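Local structure of IroE-like serine hydrolase (Shewanella oneidensis, 3GFF) at residues N204-S207 and G211-S214; V142-G147 and Q248-I253; P106-T111 and S171-S176; K195-A200 and D225-L230; L219-A224 and A239-E244. The protein probably hydrolyses ester bonds, as a serine hydrolase of the esterase D family with an alpha/beta-hydrolase domain. All coordinates share one frame; numbering follows the deposited sequence.

Interaction 1 of 5, residues N204-S207 and G211-S214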
# COMPACT_ATOMS: atom_id res chain seq x y z
N ASN A 204 0.93 17.19 7.68
CA ASN A 204 -0.48 17.65 7.73
C ASN A 204 -0.51 19.17 7.90
O ASN A 204 0.20 19.70 8.78
CB ASN A 204 -1.22 17.00 8.89
CG ASN A 204 -2.74 17.01 8.71
OD1 ASN A 204 -3.26 16.41 7.78
ND2 ASN A 204 -3.45 17.62 9.65
N PRO A 205 -1.29 19.89 7.06
CA PRO A 205 -1.38 21.36 7.19
C PRO A 205 -2.14 21.84 8.41
O PRO A 205 -2.09 23.02 8.76
CB PRO A 205 -2.14 21.77 5.92
CG PRO A 205 -2.93 20.53 5.56
CD PRO A 205 -2.09 19.39 5.93
N LEU A 206 -2.82 20.92 9.09
CA LEU A 206 -3.59 21.25 10.27
C LEU A 206 -3.10 20.59 11.53
O LEU A 206 -2.59 19.47 11.54
CB LEU A 206 -5.04 20.85 10.06
CG LEU A 206 -5.81 21.38 8.87
CD1 LEU A 206 -7.24 20.81 8.94
CD2 LEU A 206 -5.80 22.89 8.91
N SER A 207 -3.30 21.31 12.64
CA SER A 207 -2.97 20.79 13.96
C SER A 207 -4.19 21.05 14.81
O SER A 207 -4.65 22.21 14.93
CB SER A 207 -1.74 21.46 14.55
OG SER A 207 -0.59 21.22 13.77
N GLY A 211 -5.85 24.90 13.81
CA GLY A 211 -6.21 25.21 12.44
C GLY A 211 -4.99 24.98 11.60
O GLY A 211 -4.29 23.99 11.82
N VAL A 212 -4.74 25.87 10.66
CA VAL A 212 -3.59 25.80 9.77
C VAL A 212 -2.36 26.07 10.63
O VAL A 212 -2.13 27.19 11.09
CB VAL A 212 -3.73 26.76 8.58
CG1 VAL A 212 -2.47 26.77 7.71
CG2 VAL A 212 -4.92 26.32 7.76
N SER A 213 -1.62 24.99 10.87
CA SER A 213 -0.51 25.01 11.78
C SER A 213 0.27 23.71 11.70
O SER A 213 -0.31 22.63 11.64
CB SER A 213 -1.11 25.22 13.18
OG SER A 213 -0.33 24.71 14.22
N SER A 214 1.60 23.80 11.76
CA SER A 214 2.46 22.63 11.72
C SER A 214 2.87 22.15 13.12
O SER A 214 3.78 21.35 13.24
CB SER A 214 3.71 22.92 10.85
OG SER A 214 4.41 24.03 11.35
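Ser207 and Gly211 form the hydrogen-bonded pair of a short antiparallel beta hairpin, in which most of the bonding is between backbones. Ser207 N donates to Gly211 O at 3.0 Å, nearly straight at hydrogen (162°); the return bond, Gly211 N to Ser207 O, is weak at 3.2 Å. Farther along, Ser213 N reaches Pro205 O at 2.9 Å. Two CA-H...O contacts accompany these: Val212 CA lies 3.3 Å from Pro205 O, and Leu206 CA 3.2 Å from Gly211 O.

The side-chain bond that crosses between the segments belongs to Ser207. With OG anti to the carbonyl carbon (chi1 -63°), its hydroxyl donates to Ser213 O at 2.6 Å, arriving from above the carbonyl plane, while OG also takes the N-H of His216. With an alanine here, Ser213 O would probably lose this donor and His216 N its acceptor. Asn204 ND2 donates to Leu206 O, and its OD1 accepts from His247 N, of the presumed triad histidine.

Apolar contact is slight: Leu206 CD2 meets Val212 CG2 at 3.7 Å, and Tyr271 of the second subunit packs on both residues.

The hairpin is therefore held by polar bonds more than by apolar packing, consistent with its place at the surface, where the buried Ser207 hydroxyl ties it to the start of helix 215-230.

Interaction 2 of 5, residues V142-G147 and Q248-I253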
# COMPACT_ATOMS: atom_id res chain seq x y z
N VAL A 142 1.23 -1.66 16.22
CA VAL A 142 1.11 -0.62 15.19
C VAL A 142 -0.00 0.38 15.61
O VAL A 142 -1.18 0.03 15.71
CB VAL A 142 0.82 -1.21 13.77
CG1 VAL A 142 0.71 -0.10 12.70
CG2 VAL A 142 1.86 -2.26 13.37
N GLY A 143 0.40 1.61 15.91
CA GLY A 143 -0.51 2.66 16.34
C GLY A 143 -0.36 3.87 15.43
O GLY A 143 0.76 4.28 15.11
N HIS A 144 -1.50 4.41 14.99
CA HIS A 144 -1.55 5.57 14.13
C HIS A 144 -2.37 6.65 14.83
O HIS A 144 -3.40 6.33 15.47
CB HIS A 144 -2.23 5.19 12.82
CG HIS A 144 -2.59 6.34 11.95
ND1 HIS A 144 -3.88 6.80 11.83
CD2 HIS A 144 -1.83 7.16 11.18
CE1 HIS A 144 -3.90 7.83 11.01
NE2 HIS A 144 -2.67 8.08 10.61
N SER A 145 -1.95 7.90 14.70
CA SER A 145 -2.65 9.04 15.28
C SER A 145 -2.68 8.85 16.78
O SER A 145 -1.64 8.60 17.38
CB SER A 145 -4.05 9.20 14.67
OG SER A 145 -4.67 10.45 15.01
N PHE A 146 -3.85 8.98 17.40
CA PHE A 146 -3.96 8.69 18.83
C PHE A 146 -3.46 7.29 19.20
O PHE A 146 -2.92 7.11 20.28
CB PHE A 146 -5.38 8.86 19.31
CG PHE A 146 -5.77 10.27 19.49
CD1 PHE A 146 -6.25 11.01 18.44
CD2 PHE A 146 -5.64 10.87 20.72
CE1 PHE A 146 -6.59 12.31 18.63
CE2 PHE A 146 -5.98 12.17 20.89
CZ PHE A 146 -6.44 12.89 19.89
N GLY A 147 -3.65 6.30 18.33
CA GLY A 147 -3.11 4.95 18.57
C GLY A 147 -1.58 4.97 18.67
O GLY A 147 -0.97 4.09 19.30
N GLN A 248 -3.79 11.52 7.97
CA GLN A 248 -4.54 10.30 7.71
C GLN A 248 -3.88 9.38 6.64
O GLN A 248 -3.76 8.18 6.88
CB GLN A 248 -6.02 10.64 7.43
CG GLN A 248 -6.78 11.05 8.74
CD GLN A 248 -6.90 9.90 9.76
OE1 GLN A 248 -7.00 8.73 9.40
NE2 GLN A 248 -6.89 10.24 11.04
N SER A 249 -3.41 9.93 5.51
CA SER A 249 -2.83 9.06 4.43
C SER A 249 -1.51 8.34 4.78
O SER A 249 -1.12 7.40 4.09
CB SER A 249 -2.57 9.84 3.14
OG SER A 249 -1.33 10.55 3.18
N VAL A 250 -0.82 8.79 5.81
CA VAL A 250 0.48 8.20 6.10
C VAL A 250 0.39 6.84 6.80
O VAL A 250 1.40 6.14 6.88
CB VAL A 250 1.40 9.17 6.89
CG1 VAL A 250 1.06 9.11 8.41
CG2 VAL A 250 2.88 8.82 6.64
N SER A 251 -0.81 6.44 7.25
CA SER A 251 -0.98 5.16 7.93
C SER A 251 -0.51 4.02 7.05
O SER A 251 0.22 3.11 7.51
CB SER A 251 -2.45 4.93 8.39
OG SER A 251 -3.37 4.87 7.30
N HIS A 252 -0.85 4.12 5.77
CA HIS A 252 -0.51 3.06 4.82
C HIS A 252 0.98 2.94 4.45
O HIS A 252 1.57 1.85 4.65
CB HIS A 252 -1.33 3.22 3.56
CG HIS A 252 -1.31 2.02 2.66
ND1 HIS A 252 -2.17 0.95 2.84
CD2 HIS A 252 -0.59 1.74 1.56
CE1 HIS A 252 -1.96 0.06 1.89
NE2 HIS A 252 -1.01 0.52 1.09
N ILE A 253 1.56 4.01 3.89
CA ILE A 253 2.98 4.03 3.47
C ILE A 253 3.89 3.95 4.70
O ILE A 253 5.03 3.49 4.60
CB ILE A 253 3.35 5.30 2.54
CG1 ILE A 253 4.62 5.03 1.72
CG2 ILE A 253 3.49 6.60 3.34
CD1 ILE A 253 4.57 3.76 0.76
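The imidazole of His144 is sandwiched: Ser251 CB lies over one face, and CB of the adjacent Ser145 lies over the opposite one. The setting is consistent with a nucleophile elbow of the alpha/beta-hydrolase fold, a sharp turn between strand 138-144 and helix 146-156 with Ser145, the probable nucleophile, at its tip. Two measurements make the first contact a CH-pi interaction: Ser251 CB is 3.8 Å from the ring centroid and only 16° off the normal.

At the ring edge, the amide of Gln248 stands almost perpendicular (85°) with its CD in the ring plane. Gln248 OE1 is 3.6 Å from His144 CE1, a contact that is not a hydrogen bond. Val250 CG1 also approaches the edge, more distantly.

His144 CG is anti to the backbone N (chi1 169°), which carries the ring off the strand end toward the 248-253 segment; there NE2 bonds His247 O. His247 and Asp169 are placed as if to complete a Ser-His-Asp triad with Ser145. A leucine in place of His144 would probably leave the His247 carbonyl without this partner, removing a tie that helps to place the presumed triad histidine.

The nearest ring atom to Ser251 is CD2, 3.6 Å from its CB.

Interaction 3 of 5, residues P106-T111 and S171-S176. With IMD (imidazole), chain D.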
# COMPACT_ATOMS: atom_id res chain seq x y z
N PRO A 106 -16.77 16.84 24.36
CA PRO A 106 -17.11 16.20 25.63
C PRO A 106 -16.47 14.84 25.94
O PRO A 106 -16.45 14.44 27.10
CB PRO A 106 -18.65 16.09 25.56
CG PRO A 106 -19.05 17.21 24.64
CD PRO A 106 -17.97 17.19 23.58
N GLN A 107 -15.95 14.13 24.95
CA GLN A 107 -15.31 12.85 25.21
C GLN A 107 -13.86 12.97 25.79
O GLN A 107 -13.21 11.96 26.13
CB GLN A 107 -15.49 11.93 24.01
CG GLN A 107 -17.00 11.39 23.92
CD GLN A 107 -18.07 12.48 23.65
OE1 GLN A 107 -18.89 12.78 24.52
NE2 GLN A 107 -18.07 13.06 22.43
N TYR A 108 -13.40 14.21 25.95
CA TYR A 108 -12.14 14.49 26.64
C TYR A 108 -12.19 14.13 28.12
O TYR A 108 -11.13 13.84 28.74
CB TYR A 108 -11.72 15.94 26.46
CG TYR A 108 -10.86 16.15 25.24
CD1 TYR A 108 -11.34 15.84 23.98
CD2 TYR A 108 -9.58 16.64 25.35
CE1 TYR A 108 -10.54 16.01 22.85
CE2 TYR A 108 -8.79 16.84 24.25
CZ TYR A 108 -9.27 16.52 22.99
OH TYR A 108 -8.44 16.70 21.91
N GLN A 109 -13.40 14.12 28.68
CA GLN A 109 -13.63 13.78 30.08
C GLN A 109 -13.17 12.38 30.40
O GLN A 109 -12.92 12.09 31.54
CB GLN A 109 -15.13 13.90 30.46
CG GLN A 109 -16.02 12.83 29.82
CD GLN A 109 -17.51 13.19 29.84
OE1 GLN A 109 -18.15 13.25 30.90
NE2 GLN A 109 -18.08 13.38 28.63
N HIS A 110 -13.11 11.51 29.40
CA HIS A 110 -12.69 10.11 29.65
C HIS A 110 -11.23 9.86 29.44
O HIS A 110 -10.78 8.74 29.63
CB HIS A 110 -13.49 9.15 28.75
CG HIS A 110 -14.97 9.32 28.88
ND1 HIS A 110 -15.72 9.97 27.93
CD2 HIS A 110 -15.82 8.94 29.85
CE1 HIS A 110 -16.99 9.95 28.29
NE2 HIS A 110 -17.07 9.35 29.47
N THR A 111 -10.50 10.88 29.02
CA THR A 111 -9.07 10.69 28.74
C THR A 111 -8.26 10.16 29.92
O THR A 111 -8.63 10.36 31.10
CB THR A 111 -8.43 11.96 28.17
OG1 THR A 111 -8.72 13.07 29.04
CG2 THR A 111 -8.97 12.29 26.76
N SER A 171 -0.03 11.45 17.69
CA SER A 171 -0.67 12.68 18.15
C SER A 171 0.00 13.18 19.47
O SER A 171 -0.64 13.25 20.53
CB SER A 171 -2.17 12.41 18.39
OG SER A 171 -2.81 11.89 17.22
N LEU A 172 1.29 13.52 19.39
CA LEU A 172 2.08 14.01 20.52
C LEU A 172 1.55 15.34 21.05
O LEU A 172 1.88 15.74 22.17
CB LEU A 172 3.58 14.14 20.15
CG LEU A 172 4.36 12.85 19.83
CD1 LEU A 172 5.86 13.13 19.41
CD2 LEU A 172 4.37 11.95 21.04
N TRP A 173 0.79 16.06 20.24
CA TRP A 173 0.16 17.30 20.69
C TRP A 173 -0.81 17.06 21.87
O TRP A 173 -1.09 17.98 22.68
CB TRP A 173 -0.56 18.00 19.54
CG TRP A 173 -1.65 17.18 18.95
CD1 TRP A 173 -1.56 16.38 17.86
CD2 TRP A 173 -2.99 17.03 19.45
NE1 TRP A 173 -2.77 15.77 17.62
CE2 TRP A 173 -3.66 16.14 18.59
CE3 TRP A 173 -3.69 17.57 20.54
CZ2 TRP A 173 -4.99 15.77 18.78
CZ3 TRP A 173 -5.00 17.19 20.75
CH2 TRP A 173 -5.64 16.30 19.85
N PHE A 174 -1.29 15.83 22.02
CA PHE A 174 -2.25 15.57 23.06
C PHE A 174 -1.63 15.84 24.43
O PHE A 174 -0.56 15.32 24.75
CB PHE A 174 -2.86 14.18 22.99
CG PHE A 174 -3.85 13.93 24.08
CD1 PHE A 174 -5.12 14.41 23.98
CD2 PHE A 174 -3.46 13.33 25.24
CE1 PHE A 174 -6.02 14.24 25.00
CE2 PHE A 174 -4.35 13.13 26.26
CZ PHE A 174 -5.64 13.57 26.14
N ASP A 175 -2.31 16.68 25.21
CA ASP A 175 -1.88 17.06 26.55
C ASP A 175 -0.43 17.49 26.56
O ASP A 175 0.31 17.17 27.50
CB ASP A 175 -2.16 15.91 27.54
CG ASP A 175 -1.89 16.31 28.99
OD1 ASP A 175 -1.90 17.51 29.30
OD2 ASP A 175 -1.69 15.42 29.85
N SER A 176 -0.02 18.22 25.52
CA SER A 176 1.30 18.84 25.42
C SER A 176 1.29 20.21 26.13
O SER A 176 0.30 20.97 26.01
CB SER A 176 1.73 19.06 23.97
OG SER A 176 0.76 19.78 23.23
N1 IMD D . -4.57 14.03 15.56
C2 IMD D . -3.83 14.77 14.69
N3 IMD D . -4.66 15.32 13.76
C4 IMD D . -5.93 14.90 14.02
C5 IMD D . -5.87 14.09 15.17
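The carbonyl oxygen of Trp173, a residue whose indole edge meets Tyr108, is gripped twice by Ser176: Ser176 OG donates to Trp173 O at 2.6 Å and the backbone N at 3.0 Å, both from the same face of the carbonyl plane. The N-H bond closes a type II turn; it overlaps a type I turn from Ser171 to Phe174, and Trp173 and Phe174 belong to both.

Across the contact no hydrogen bond forms. Tyr108 OH lies in the indole plane, 3.5 Å from Trp173 CH2, and the two side chains cross at about a right angle. Tyr108 CE2 touches Phe174 CE1 at 3.9 Å; the rings are oblique, their planes 47° apart. A chi1 of 180° swings the Phe174 ring away from its own backbone N, and Thr111 CG2 comes within 3.6 Å of Phe174 CZ.

On the side of the probable active site, a bound imidazole, probably from the crystallisation liquor, donates N1 to Ser171 OG at 3.2 Å. Ser171 OG also bonds the OG of Ser145, the presumed nucleophile, so this loop borders the probable catalytic pocket.

Met87 of helix 86-89 packs on Tyr108, Thr111 and Phe174; Phe146 and Leu149 of helix 146-156 back Phe174, while Leu219 of helix 215-230 lies against Trp173.

Interaction 4 of 5, residues K195-A200 and D225-L230; sequences KQLFMA and DKLTKL
Strand 195-201, helix 215-230 and strand 235-241 make a beta-alpha-beta crossover: the two strands run parallel as neighbours in the sheet, and the helix linking them packs against one face. Within residues 225-230, Leu227 is the one that meets segment 195-200. Its CD1 methyl does all the touching: Leu227 CD1 is 3.7 Å from Leu197 CD2 and 4.0 Å from the SE atom of Met199, a selenomethionine in this crystal.

Alternation along the strand explains the pairing. Leu197 and Met199 are two residues apart, so both send their side chains toward the helix, while Phe198 between them faces elsewhere. The approaches differ: Leu197 and Leu227 cross at about a right angle, methyl against methyl, whereas Met199 comes in at a slant. The Met199 chain stays extended as far as SE and then bends (chi3 60°), turning CE aside, so that SE rather than the terminal methyl is its point of contact.

The closest backbone approach, Leu197 CA to Leu227 CA, is 10.0 Å, and the segments bury just 81 Å² between them. Side-chain ends alone bridge that gap, entirely by apolar packing.

Phe237 of strand 235-241 touches Leu197, Met199 and Leu227 alike. Tyr165 and Ala167 of strand 164-168 border Leu197 from the neighbouring strand, and Val187 of helix 178-189 adjoins Leu227.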
# COMPACT_ATOMS: atom_id res chain seq x y z
N LYS A 195 14.53 -2.94 22.57
CA LYS A 195 13.31 -2.49 21.97
C LYS A 195 13.59 -1.88 20.61
O LYS A 195 14.75 -1.63 20.26
CB LYS A 195 12.63 -1.48 22.89
CG LYS A 195 12.36 -2.01 24.31
CD LYS A 195 11.29 -3.08 24.30
CE LYS A 195 11.00 -3.62 25.66
NZ LYS A 195 9.84 -4.53 25.64
N GLN A 196 12.52 -1.75 19.84
CA GLN A 196 12.51 -1.14 18.50
C GLN A 196 11.33 -0.20 18.34
O GLN A 196 10.23 -0.49 18.77
CB GLN A 196 12.51 -2.21 17.40
CG GLN A 196 13.92 -2.86 17.20
CD GLN A 196 13.91 -4.03 16.21
OE1 GLN A 196 13.66 -5.16 16.59
NE2 GLN A 196 14.25 -3.77 14.97
N LEU A 197 11.60 0.96 17.75
CA LEU A 197 10.62 1.99 17.49
C LEU A 197 10.85 2.54 16.07
O LEU A 197 11.99 2.84 15.69
CB LEU A 197 10.73 3.16 18.48
CG LEU A 197 9.85 4.38 18.15
CD1 LEU A 197 8.34 4.08 18.31
CD2 LEU A 197 10.25 5.56 19.00
N PHE A 198 9.78 2.62 15.30
CA PHE A 198 9.79 3.26 13.98
C PHE A 198 8.78 4.36 14.06
O PHE A 198 7.64 4.12 14.49
CB PHE A 198 9.42 2.28 12.86
CG PHE A 198 9.18 2.94 11.51
CD1 PHE A 198 10.22 3.18 10.63
CD2 PHE A 198 7.89 3.28 11.12
CE1 PHE A 198 10.01 3.77 9.40
CE2 PHE A 198 7.66 3.86 9.90
CZ PHE A 198 8.73 4.12 9.03
N MSE A 199 9.16 5.58 13.67
CA MSE A 199 8.20 6.69 13.58
C MSE A 199 7.99 7.13 12.13
O MSE A 199 8.95 7.36 11.38
CB MSE A 199 8.69 7.92 14.37
CG MSE A 199 8.67 7.74 15.86
SE MSE A 199 9.46 9.23 16.79
CE MSE A 199 8.25 10.66 16.15
N ALA A 200 6.72 7.25 11.73
CA ALA A 200 6.38 7.82 10.41
C ALA A 200 5.95 9.22 10.77
O ALA A 200 5.22 9.40 11.76
CB ALA A 200 5.21 7.07 9.72
N ASP A 225 14.33 13.83 16.32
CA ASP A 225 15.67 14.44 16.41
C ASP A 225 16.25 14.19 17.79
O ASP A 225 17.42 13.87 17.91
CB ASP A 225 15.65 15.95 16.12
CG ASP A 225 15.57 16.27 14.62
OD1 ASP A 225 15.57 15.31 13.80
OD2 ASP A 225 15.52 17.49 14.26
N LYS A 226 15.41 14.28 18.83
CA LYS A 226 15.88 14.03 20.19
C LYS A 226 16.27 12.57 20.37
O LYS A 226 17.33 12.28 20.93
CB LYS A 226 14.87 14.47 21.25
CG LYS A 226 15.31 14.22 22.69
CD LYS A 226 14.33 14.77 23.71
CE LYS A 226 14.60 16.19 24.03
NZ LYS A 226 15.82 16.26 24.89
N LEU A 227 15.45 11.65 19.87
CA LEU A 227 15.77 10.22 19.95
C LEU A 227 17.09 9.89 19.20
O LEU A 227 17.91 9.09 19.65
CB LEU A 227 14.63 9.37 19.40
CG LEU A 227 13.42 9.07 20.29
CD1 LEU A 227 12.33 8.56 19.48
CD2 LEU A 227 13.77 8.05 21.37
N THR A 228 17.28 10.53 18.04
CA THR A 228 18.46 10.29 17.22
C THR A 228 19.72 10.80 17.90
O THR A 228 20.70 10.06 18.02
CB THR A 228 18.32 10.99 15.82
OG1 THR A 228 17.18 10.46 15.13
CG2 THR A 228 19.60 10.78 14.97
N LYS A 229 19.66 12.05 18.37
CA LYS A 229 20.78 12.68 19.03
C LYS A 229 21.13 11.98 20.35
O LYS A 229 22.31 11.70 20.61
CB LYS A 229 20.47 14.16 19.31
CG LYS A 229 21.75 14.98 19.51
CD LYS A 229 21.55 16.29 20.28
CE LYS A 229 21.39 16.03 21.78
NZ LYS A 229 21.33 17.29 22.56
N LEU A 230 20.11 11.72 21.18
CA LEU A 230 20.27 11.03 22.49
C LEU A 230 20.69 9.58 22.35
O LEU A 230 21.43 9.08 23.21
CB LEU A 230 19.01 11.10 23.35
CG LEU A 230 18.88 12.31 24.29
CD1 LEU A 230 19.23 13.69 23.67
CD2 LEU A 230 17.45 12.26 24.84

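Interaction 5 of 5, residues L219-A224 and A239-E244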
# COMPACT_ATOMS: atom_id res chain seq x y z
N LEU A 219 6.19 18.79 16.69
CA LEU A 219 6.32 17.92 17.87
C LEU A 219 6.94 16.59 17.50
O LEU A 219 7.79 16.10 18.24
CB LEU A 219 4.97 17.69 18.58
CG LEU A 219 4.65 18.59 19.79
CD1 LEU A 219 5.24 19.96 19.70
CD2 LEU A 219 3.19 18.66 20.06
N ASN A 220 6.50 16.02 16.38
CA ASN A 220 7.05 14.75 15.89
C ASN A 220 8.51 14.81 15.45
O ASN A 220 9.30 13.94 15.82
CB ASN A 220 6.21 14.16 14.75
CG ASN A 220 5.03 13.32 15.26
OD1 ASN A 220 5.18 12.12 15.44
ND2 ASN A 220 3.91 13.95 15.53
N LEU A 221 8.85 15.81 14.63
CA LEU A 221 10.20 15.98 14.10
C LEU A 221 11.26 16.25 15.18
O LEU A 221 12.39 15.79 15.07
CB LEU A 221 10.22 17.15 13.10
CG LEU A 221 9.51 17.00 11.76
CD1 LEU A 221 9.46 18.39 11.07
CD2 LEU A 221 10.19 15.98 10.88
N ALA A 222 10.88 17.03 16.20
CA ALA A 222 11.75 17.36 17.30
C ALA A 222 11.99 16.19 18.23
O ALA A 222 13.08 16.07 18.81
CB ALA A 222 11.18 18.58 18.10
N PHE A 223 10.98 15.33 18.38
CA PHE A 223 11.10 14.16 19.27
C PHE A 223 12.00 13.11 18.62
O PHE A 223 12.83 12.50 19.30
CB PHE A 223 9.71 13.63 19.68
CG PHE A 223 9.75 12.50 20.65
CD1 PHE A 223 10.18 12.71 21.96
CD2 PHE A 223 9.35 11.24 20.29
CE1 PHE A 223 10.25 11.67 22.87
CE2 PHE A 223 9.41 10.19 21.20
CZ PHE A 223 9.85 10.42 22.49
N ALA A 224 11.83 12.94 17.30
CA ALA A 224 12.66 12.04 16.48
C ALA A 224 14.12 12.51 16.53
O ALA A 224 15.03 11.70 16.76
CB ALA A 224 12.15 12.01 14.99
N ALA A 239 13.14 6.95 12.02
CA ALA A 239 12.02 7.77 11.60
C ALA A 239 12.14 8.09 10.10
O ALA A 239 13.24 8.05 9.54
CB ALA A 239 11.97 9.09 12.41
N LYS A 240 11.00 8.31 9.47
CA LYS A 240 10.95 8.75 8.09
C LYS A 240 9.90 9.84 7.99
O LYS A 240 8.80 9.69 8.48
CB LYS A 240 10.68 7.62 7.09
CG LYS A 240 10.61 8.14 5.63
CD LYS A 240 10.45 7.06 4.54
CE LYS A 240 11.77 6.68 3.85
NZ LYS A 240 11.49 5.68 2.78
N TYR A 241 10.29 10.97 7.39
CA TYR A 241 9.40 12.10 7.15
C TYR A 241 8.85 12.00 5.72
O TYR A 241 9.58 11.74 4.76
CB TYR A 241 10.16 13.44 7.35
CG TYR A 241 9.38 14.67 6.88
CD1 TYR A 241 8.15 15.00 7.45
CD2 TYR A 241 9.89 15.50 5.88
CE1 TYR A 241 7.43 16.09 7.05
CE2 TYR A 241 9.17 16.63 5.45
CZ TYR A 241 7.94 16.91 6.06
OH TYR A 241 7.20 18.00 5.68
N TYR A 242 7.54 12.22 5.59
CA TYR A 242 6.81 12.13 4.33
C TYR A 242 6.17 13.49 3.97
O TYR A 242 5.01 13.76 4.34
CB TYR A 242 5.70 11.07 4.46
CG TYR A 242 6.19 9.66 4.76
CD1 TYR A 242 6.33 9.21 6.06
CD2 TYR A 242 6.45 8.76 3.72
CE1 TYR A 242 6.76 7.91 6.33
CE2 TYR A 242 6.86 7.49 3.96
CZ TYR A 242 7.00 7.06 5.27
OH TYR A 242 7.45 5.78 5.49
N PRO A 243 6.88 14.33 3.24
CA PRO A 243 6.31 15.66 2.96
C PRO A 243 5.05 15.63 2.08
O PRO A 243 4.25 16.57 2.13
CB PRO A 243 7.45 16.37 2.20
CG PRO A 243 8.24 15.28 1.58
CD PRO A 243 8.18 14.14 2.58
N GLU A 244 4.85 14.55 1.32
CA GLU A 244 3.69 14.45 0.42
C GLU A 244 2.59 13.63 1.02
O GLU A 244 1.75 13.14 0.32
CB GLU A 244 4.11 13.89 -0.94
CG GLU A 244 5.33 14.60 -1.56
CD GLU A 244 5.14 16.10 -1.72
OE1 GLU A 244 3.99 16.53 -1.97
OE2 GLU A 244 6.15 16.86 -1.59
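Ala224 and Ala239 mark the closest backbone approach, CA to CA 6.5 Å, against 8.0 Å between the CA atoms of Leu221 and Tyr241. The contact joins the helix of a beta-alpha-beta crossover to its second strand. The two helix residues are about one turn apart, and the two strand residues alternate with Lys240, which faces the other way.

At the closer pair two methyls meet: Ala224 CB and Ala239 CB are 3.9 Å apart. Both point across the interface, and their small size is what allows this spacing. At the wider pair larger side chains span the distance. Leu221 CG is anti to the carbonyl carbon (chi1 -69°), bringing Leu221 CD2 to 4.1 Å from Tyr241 CD1 as the two side chains pass at a slant. Pro243 N sits over one face of the Tyr241 ring, and the phenol oxygen bonds Lys217 NZ, one turn before Leu221.

Strand 235-241 is outermost at this end of the sheet within this chain, and Ile201 of the adjoining strand packs beside Ala224.

No hydrogen bond joins the two segments; the spacing is consistent with small methyls at one pair and longer side chains at the other, packed by dispersion contacts, and the polar end of Tyr241 supplies a separate tie to the same helix.

Interactions 2, 3 and 4 are buried, interaction 5 is partly buried and interaction 1 lies at the surface. Interactions 4 and 5 share helix 215-230 and neighbouring strands, joined where Met199 O and Lys240 N probably bond at 3.0 Å; both are apolar. Interactions 2 and 3 meet around the probable active site, where Phe146 packs on Trp173 and Phe174, and both depend on rings. Interaction 1 differs in being built largely of backbone bonds; its hairpin lies in the connection between strand 195-201 and helix 215-230. Interactions 1, 2 and, through Glu244, 5 reach the second subunit; interactions 3 and 4 do not.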